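Local atomic coordinates of malyl-CoA lyase/beta-methylmalyl-CoA lyase (Methylobacterium extorquens, PDB entry 5UGR), a protein that belongs to the HpcH/HpaI aldolase/citrate lyase family of TIM-barrel enzymes and binds magnesium. Residues S16-P21 against D37-D42; L66-K71 against C96-M101. All coordinates share one frame; numbering follows the deposited sequence.

Contact 1 (S16-P21 against D37-D42); sequences SELAVP and DVIFLD
The ring of Phe40 lies flat against Ala19, whose CA stands over the ring centre, 4.0 Å from the centroid and 10° off the normal, a CH-pi contact. Ala19 CB reaches the far end of the ring, 3.4 Å from Phe40 CZ. Phe40 is turned across to the neighbouring strand because its CG sits between the backbone N and the carbonyl carbon (chi1 74°). Glu17, on the same side of the sheet, holds its carboxylate 84° from the ring plane, with OE1 3.6 Å from Phe40 CD2; its other oxygen, OE2, is hydrogen-bonded to His14 NE2. The Glu17 chain runs extended alongside Val38, CG to CG1. These strands, 16-21 and 38-42, are the first two of the eight-stranded TIM barrel, joined through helix 25-32 in a beta-alpha-beta crossover. The parallel hydrogen bonds run from Val38 N on Ser16 O to Asp42 N, 2.8 Å from Val20 O, with Leu18 and Val20 each using both N and O. Ser16 OG extends the pairing by accepting from Asp37 N at 2.9 Å, and is also hydrogen-bonded to Asn265. On the opposite face, the Val20 and Ile39 side chains meet at an angle, CG2 of Val20 3.8 Å from CG2 of Ile39, while Leu41 CD2 comes to 4.1 Å from Val20 CB. Helix 25-32 packs on this face, with Met28 and Ser31 against Val20 and Ser31 also against Leu18 and Ile39. At the C-terminal end of the pair, Asp42 sends its carboxylate to Arg76 and to the backbone N atoms of Glu44 and Ala46.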
loop_
_atom_site.group_PDB
_atom_site.type_symbol
_atom_site.label_atom_id
_atom_site.label_comp_id
_atom_site.label_asym_id
_atom_site.label_seq_id
_atom_site.Cartn_x
_atom_site.Cartn_y
_atom_site.Cartn_z
ATOM N N SER A 16 -5.481 35.009 9.667
ATOM C CA SER A 16 -5.474 35.022 11.111
ATOM C C SER A 16 -6.496 34.047 11.627
ATOM O O SER A 16 -7.640 33.993 11.130
ATOM C CB SER A 16 -5.769 36.443 11.632
ATOM O OG SER A 16 -6.952 36.984 11.077
ATOM N N GLU A 17 -6.071 33.249 12.620
ATOM C CA GLU A 17 -6.959 32.229 13.220
ATOM C C GLU A 17 -6.911 32.416 14.713
ATOM O O GLU A 17 -5.899 32.087 15.364
ATOM C CB GLU A 17 -6.487 30.848 12.780
ATOM C CG GLU A 17 -7.238 29.680 13.396
ATOM C CD GLU A 17 -6.908 28.322 12.769
ATOM O OE1 GLU A 17 -7.312 27.256 13.337
ATOM O OE2 GLU A 17 -6.256 28.325 11.688
ATOM N N LEU A 18 -8.013 32.957 15.269
ATOM C CA LEU A 18 -8.050 33.303 16.695
ATOM C C LEU A 18 -8.657 32.163 17.492
ATOM O O LEU A 18 -9.760 31.703 17.183
ATOM C CB LEU A 18 -8.892 34.563 16.887
ATOM C CG LEU A 18 -9.128 35.034 18.307
ATOM C CD1 LEU A 18 -7.835 35.571 18.883
ATOM C CD2 LEU A 18 -10.193 36.107 18.349
ATOM N N ALA A 19 -7.939 31.749 18.537
ATOM C CA ALA A 19 -8.363 30.750 19.481
ATOM C C ALA A 19 -9.095 31.389 20.640
ATOM O O ALA A 19 -8.547 32.277 21.287
ATOM C CB ALA A 19 -7.158 30.031 20.017
ATOM N N VAL A 20 -10.299 30.910 20.931
ATOM C CA VAL A 20 -11.098 31.492 22.029
ATOM C C VAL A 20 -11.652 30.362 22.912
ATOM O O VAL A 20 -12.428 29.557 22.430
ATOM C CB VAL A 20 -12.251 32.347 21.509
ATOM C CG1 VAL A 20 -12.928 33.070 22.694
ATOM C CG2 VAL A 20 -11.832 33.334 20.442
ATOM N N PRO A 21 -11.309 30.335 24.206
ATOM C CA PRO A 21 -11.836 29.283 25.043
ATOM C C PRO A 21 -13.342 29.341 25.259
ATOM O O PRO A 21 -13.879 30.396 25.614
ATOM C CB PRO A 21 -11.083 29.407 26.355
ATOM C CG PRO A 21 -9.940 30.302 26.096
ATOM C CD PRO A 21 -10.333 31.176 24.921
ATOM N N ASP A 37 -9.849 36.598 10.759
ATOM C CA ASP A 37 -10.527 35.974 9.602
ATOM C C ASP A 37 -11.300 34.739 10.001
ATOM O O ASP A 37 -12.370 34.446 9.464
ATOM C CB ASP A 37 -9.525 35.599 8.532
ATOM C CG ASP A 37 -8.840 36.812 7.838
ATOM O OD1 ASP A 37 -9.426 37.922 7.842
ATOM O OD2 ASP A 37 -7.767 36.595 7.213
ATOM N N VAL A 38 -10.666 33.944 10.856
ATOM C CA VAL A 38 -11.184 32.646 11.280
ATOM C C VAL A 38 -11.135 32.644 12.803
ATOM O O VAL A 38 -10.157 33.101 13.380
ATOM C CB VAL A 38 -10.255 31.492 10.755
ATOM C CG1 VAL A 38 -10.724 30.137 11.238
ATOM C CG2 VAL A 38 -10.166 31.492 9.228
ATOM N N ILE A 39 -12.182 32.134 13.439
ATOM C CA ILE A 39 -12.187 31.954 14.888
ATOM C C ILE A 39 -12.520 30.516 15.198
ATOM O O ILE A 39 -13.472 29.971 14.622
ATOM C CB ILE A 39 -13.244 32.882 15.606
ATOM C CG1 ILE A 39 -12.799 34.339 15.445
ATOM C CG2 ILE A 39 -13.355 32.492 17.099
ATOM C CD1 ILE A 39 -13.766 35.357 16.050
ATOM N N PHE A 40 -11.753 29.896 16.099
ATOM C CA PHE A 40 -12.222 28.650 16.672
ATOM C C PHE A 40 -12.558 28.811 18.123
ATOM O O PHE A 40 -11.814 29.427 18.886
ATOM C CB PHE A 40 -11.294 27.425 16.407
ATOM C CG PHE A 40 -10.015 27.358 17.192
ATOM C CD1 PHE A 40 -9.975 26.879 18.484
ATOM C CD2 PHE A 40 -8.801 27.593 16.551
ATOM C CE1 PHE A 40 -8.767 26.720 19.142
ATOM C CE2 PHE A 40 -7.599 27.421 17.185
ATOM C CZ PHE A 40 -7.589 26.960 18.512
ATOM N N LEU A 41 -13.750 28.300 18.448
ATOM C CA LEU A 41 -14.229 28.220 19.800
ATOM C C LEU A 41 -13.800 26.893 20.391
ATOM O O LEU A 41 -14.170 25.817 19.847
ATOM C CB LEU A 41 -15.744 28.419 19.830
ATOM C CG LEU A 41 -16.269 29.677 19.103
ATOM C CD1 LEU A 41 -17.796 29.768 19.242
ATOM C CD2 LEU A 41 -15.572 30.965 19.636
ATOM N N ASP A 42 -12.999 26.949 21.451
ATOM C CA ASP A 42 -12.260 25.779 21.890
ATOM C C ASP A 42 -12.999 24.989 22.984
ATOM O O ASP A 42 -13.481 25.555 23.995
ATOM C CB ASP A 42 -10.924 26.270 22.431
ATOM C CG ASP A 42 -9.893 25.155 22.621
ATOM O OD1 ASP A 42 -10.083 24.040 22.058
ATOM O OD2 ASP A 42 -8.886 25.440 23.347
#

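Contact 2 (L66-K71 against C96-M101); sequences LDWGNK and CPRLDM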
loop_
_atom_site.group_PDB
_atom_site.type_symbol
_atom_site.label_atom_id
_atom_site.label_comp_id
_atom_site.label_asym_id
_atom_site.label_seq_id
_atom_site.Cartn_x
_atom_site.Cartn_y
_atom_site.Cartn_z
ATOM N N LEU A 66 -24.541 35.489 19.016
ATOM C CA LEU A 66 -23.628 36.611 18.824
ATOM C C LEU A 66 -23.538 36.907 17.343
ATOM O O LEU A 66 -23.889 36.087 16.483
ATOM C CB LEU A 66 -22.231 36.253 19.363
ATOM C CG LEU A 66 -22.157 36.099 20.875
ATOM C CD1 LEU A 66 -20.755 35.777 21.380
ATOM C CD2 LEU A 66 -22.728 37.312 21.626
ATOM N N ASP A 67 -23.066 38.094 17.035
ATOM C CA ASP A 67 -22.905 38.499 15.645
ATOM C C ASP A 67 -21.466 38.303 15.210
ATOM O O ASP A 67 -20.597 39.136 15.498
ATOM C CB ASP A 67 -23.310 39.975 15.527
ATOM C CG ASP A 67 -23.198 40.526 14.106
ATOM O OD1 ASP A 67 -22.786 39.816 13.149
ATOM O OD2 ASP A 67 -23.580 41.701 13.936
ATOM N N TRP A 68 -21.243 37.246 14.428
ATOM C CA TRP A 68 -19.910 36.882 13.998
ATOM C C TRP A 68 -19.587 37.461 12.614
ATOM O O TRP A 68 -18.510 37.167 12.005
ATOM C CB TRP A 68 -19.774 35.335 13.952
ATOM C CG TRP A 68 -19.975 34.689 15.307
ATOM C CD1 TRP A 68 -21.096 34.058 15.721
ATOM C CD2 TRP A 68 -19.072 34.658 16.389
ATOM N NE1 TRP A 68 -20.957 33.642 16.994
ATOM C CE2 TRP A 68 -19.715 33.997 17.445
ATOM C CE3 TRP A 68 -17.784 35.139 16.587
ATOM C CZ2 TRP A 68 -19.091 33.727 18.656
ATOM C CZ3 TRP A 68 -17.170 34.890 17.807
ATOM C CH2 TRP A 68 -17.842 34.196 18.843
ATOM N N GLY A 69 -20.479 38.248 12.047
ATOM C CA GLY A 69 -20.206 38.719 10.709
ATOM C C GLY A 69 -19.997 37.612 9.690
ATOM O O GLY A 69 -20.719 36.603 9.726
ATOM N N ASN A 70 -19.056 37.839 8.748
ATOM C CA ASN A 70 -18.722 36.870 7.767
ATOM C C ASN A 70 -17.489 36.058 8.155
ATOM O O ASN A 70 -16.862 35.443 7.272
ATOM C CB ASN A 70 -18.515 37.534 6.411
ATOM C CG ASN A 70 -18.458 36.552 5.256
ATOM O OD1 ASN A 70 -17.624 36.747 4.310
ATOM N ND2 ASN A 70 -19.255 35.524 5.268
ATOM N N LYS A 71 -17.141 36.049 9.445
ATOM C CA LYS A 71 -15.993 35.216 9.901
ATOM C C LYS A 71 -16.233 33.751 9.615
ATOM O O LYS A 71 -17.361 33.272 9.645
ATOM C CB LYS A 71 -15.720 35.442 11.392
ATOM C CG LYS A 71 -15.207 36.871 11.704
ATOM C CD LYS A 71 -15.100 36.952 13.197
ATOM C CE LYS A 71 -14.569 38.243 13.690
ATOM N NZ LYS A 71 -15.509 39.335 13.392
ATOM N N CYS A 96 -26.511 24.331 15.848
ATOM C CA CYS A 96 -25.845 25.582 15.448
ATOM C C CYS A 96 -25.580 25.652 13.956
ATOM O O CYS A 96 -24.456 25.382 13.494
ATOM C CB CYS A 96 -24.554 25.782 16.226
ATOM S SG CYS A 96 -24.676 25.747 18.016
ATOM N N PRO A 97 -26.591 26.038 13.157
ATOM C CA PRO A 97 -26.390 26.257 11.713
ATOM C C PRO A 97 -25.236 27.245 11.386
ATOM O O PRO A 97 -24.667 27.156 10.301
ATOM C CB PRO A 97 -27.730 26.867 11.245
ATOM C CG PRO A 97 -28.703 26.534 12.288
ATOM C CD PRO A 97 -27.998 26.238 13.557
ATOM N N ARG A 98 -24.942 28.200 12.263
ATOM C CA ARG A 98 -23.875 29.192 12.020
ATOM C C ARG A 98 -22.493 28.579 11.893
ATOM O O ARG A 98 -21.612 29.149 11.287
ATOM C CB ARG A 98 -23.899 30.307 13.069
ATOM C CG ARG A 98 -22.857 31.416 12.908
ATOM C CD ARG A 98 -23.062 32.142 11.610
ATOM N NE ARG A 98 -22.085 33.166 11.313
ATOM C CZ ARG A 98 -20.880 32.894 10.780
ATOM N NH1 ARG A 98 -20.490 31.627 10.603
ATOM N NH2 ARG A 98 -20.053 33.894 10.472
ATOM N N LEU A 99 -22.290 27.420 12.514
ATOM C CA LEU A 99 -20.980 26.771 12.443
ATOM C C LEU A 99 -20.595 26.522 10.992
ATOM O O LEU A 99 -21.365 25.951 10.216
ATOM C CB LEU A 99 -21.016 25.471 13.235
ATOM C CG LEU A 99 -19.666 24.802 13.415
ATOM C CD1 LEU A 99 -18.691 25.611 14.241
ATOM C CD2 LEU A 99 -19.854 23.384 13.962
ATOM N N ASP A 100 -19.333 26.887 10.678
ATOM C CA ASP A 100 -18.784 26.654 9.364
ATOM C C ASP A 100 -17.851 25.419 9.268
ATOM O O ASP A 100 -17.839 24.725 8.228
ATOM C CB ASP A 100 -18.003 27.868 8.875
ATOM C CG ASP A 100 -18.879 29.126 8.739
ATOM O OD1 ASP A 100 -19.939 29.021 8.050
ATOM O OD2 ASP A 100 -18.469 30.161 9.313
ATOM N N MET A 101 -17.069 25.192 10.334
ATOM C CA MET A 101 -16.010 24.197 10.256
ATOM C C MET A 101 -15.768 23.545 11.599
ATOM O O MET A 101 -16.113 24.099 12.648
ATOM C CB MET A 101 -14.698 24.843 9.790
ATOM C CG MET A 101 -14.742 25.389 8.334
ATOM S SD MET A 101 -13.125 25.950 7.748
ATOM C CE MET A 101 -12.326 24.343 7.581
HETATM O O HOH W 1 -23.104 35.485 12.863
#
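Arg98 reaches from one loop of the TIM barrel to another, its NH2 giving hydrogen bonds to both Gly69 O and Lys71 O. Residues 66-71 lead from helix 52-65 into strand 72-76, and the segment 96-101 leads from helix 85-95 into strand 101-104, so the contact joins successive alpha-to-beta connections at the N-terminal ends of the strands. The two bonds from NH2 differ in quality. Lys71 O, 2.9 Å from Arg98 NH2, is met on a lone pair in the carbonyl plane, with a nearly straight N-H...O angle of 170°. Gly69 O is approached by the same nitrogen from above its carbonyl plane and at a more bent 143°. Beside this grip, Trp68 CB lies 3.8 Å from Arg98 NH2. A water bridges Arg98 NE and Trp68 N, accepting from both, 3.0 Å from each.

The arginine extends away from its backbone N (chi1 -179°) and then bends at chi2, which brings the guanidinium to the carbonyls. Asp100 fixes its rotation: OD2 forms a salt bridge with Arg98 NH1 at 2.8 Å, lying near the guanidinium plane. Asp100 is itself anchored, through OD1 to Lys131 and through OD2 to Met73 N. On the acceptor side, a type II' turn from Trp68 to Lys71 presents the two carbonyls, Gly69 taking a positive phi. Trp68 NE1 is tied back to Ala62 O, and Leu66 CB rests over one face of the indole. Overlapping the start of this turn, Asp67 makes an Asx turn, its OD1 accepting from Gly69 N at 3.0 Å.

The two contacts are neighbours, contact 1 in the barrel wall and contact 2 in the loops leading into the next strands; their centres are 12 Å apart, and they follow in series along the chain. They meet on the outward side of strand 38-42, where Ile39 CD1 packs 3.5 Å from Lys71 CD and 3.9 Å from Trp68 CZ3, and Leu41 CD2 lies 4.0 Å from Trp68 CH2. Thus the loop held by Arg98 in contact 2 also packs against the second strand of contact 1. Contact 1 approaches a bound magnesium ion, probably the one at the site of Asp45, Glu140 and Asp167: the side chain of Asp42 is about 8 Å from it. Contact 2 lies nearer the periphery, about 17 Å between its centre and that of the chain, against 11 Å for contact 1.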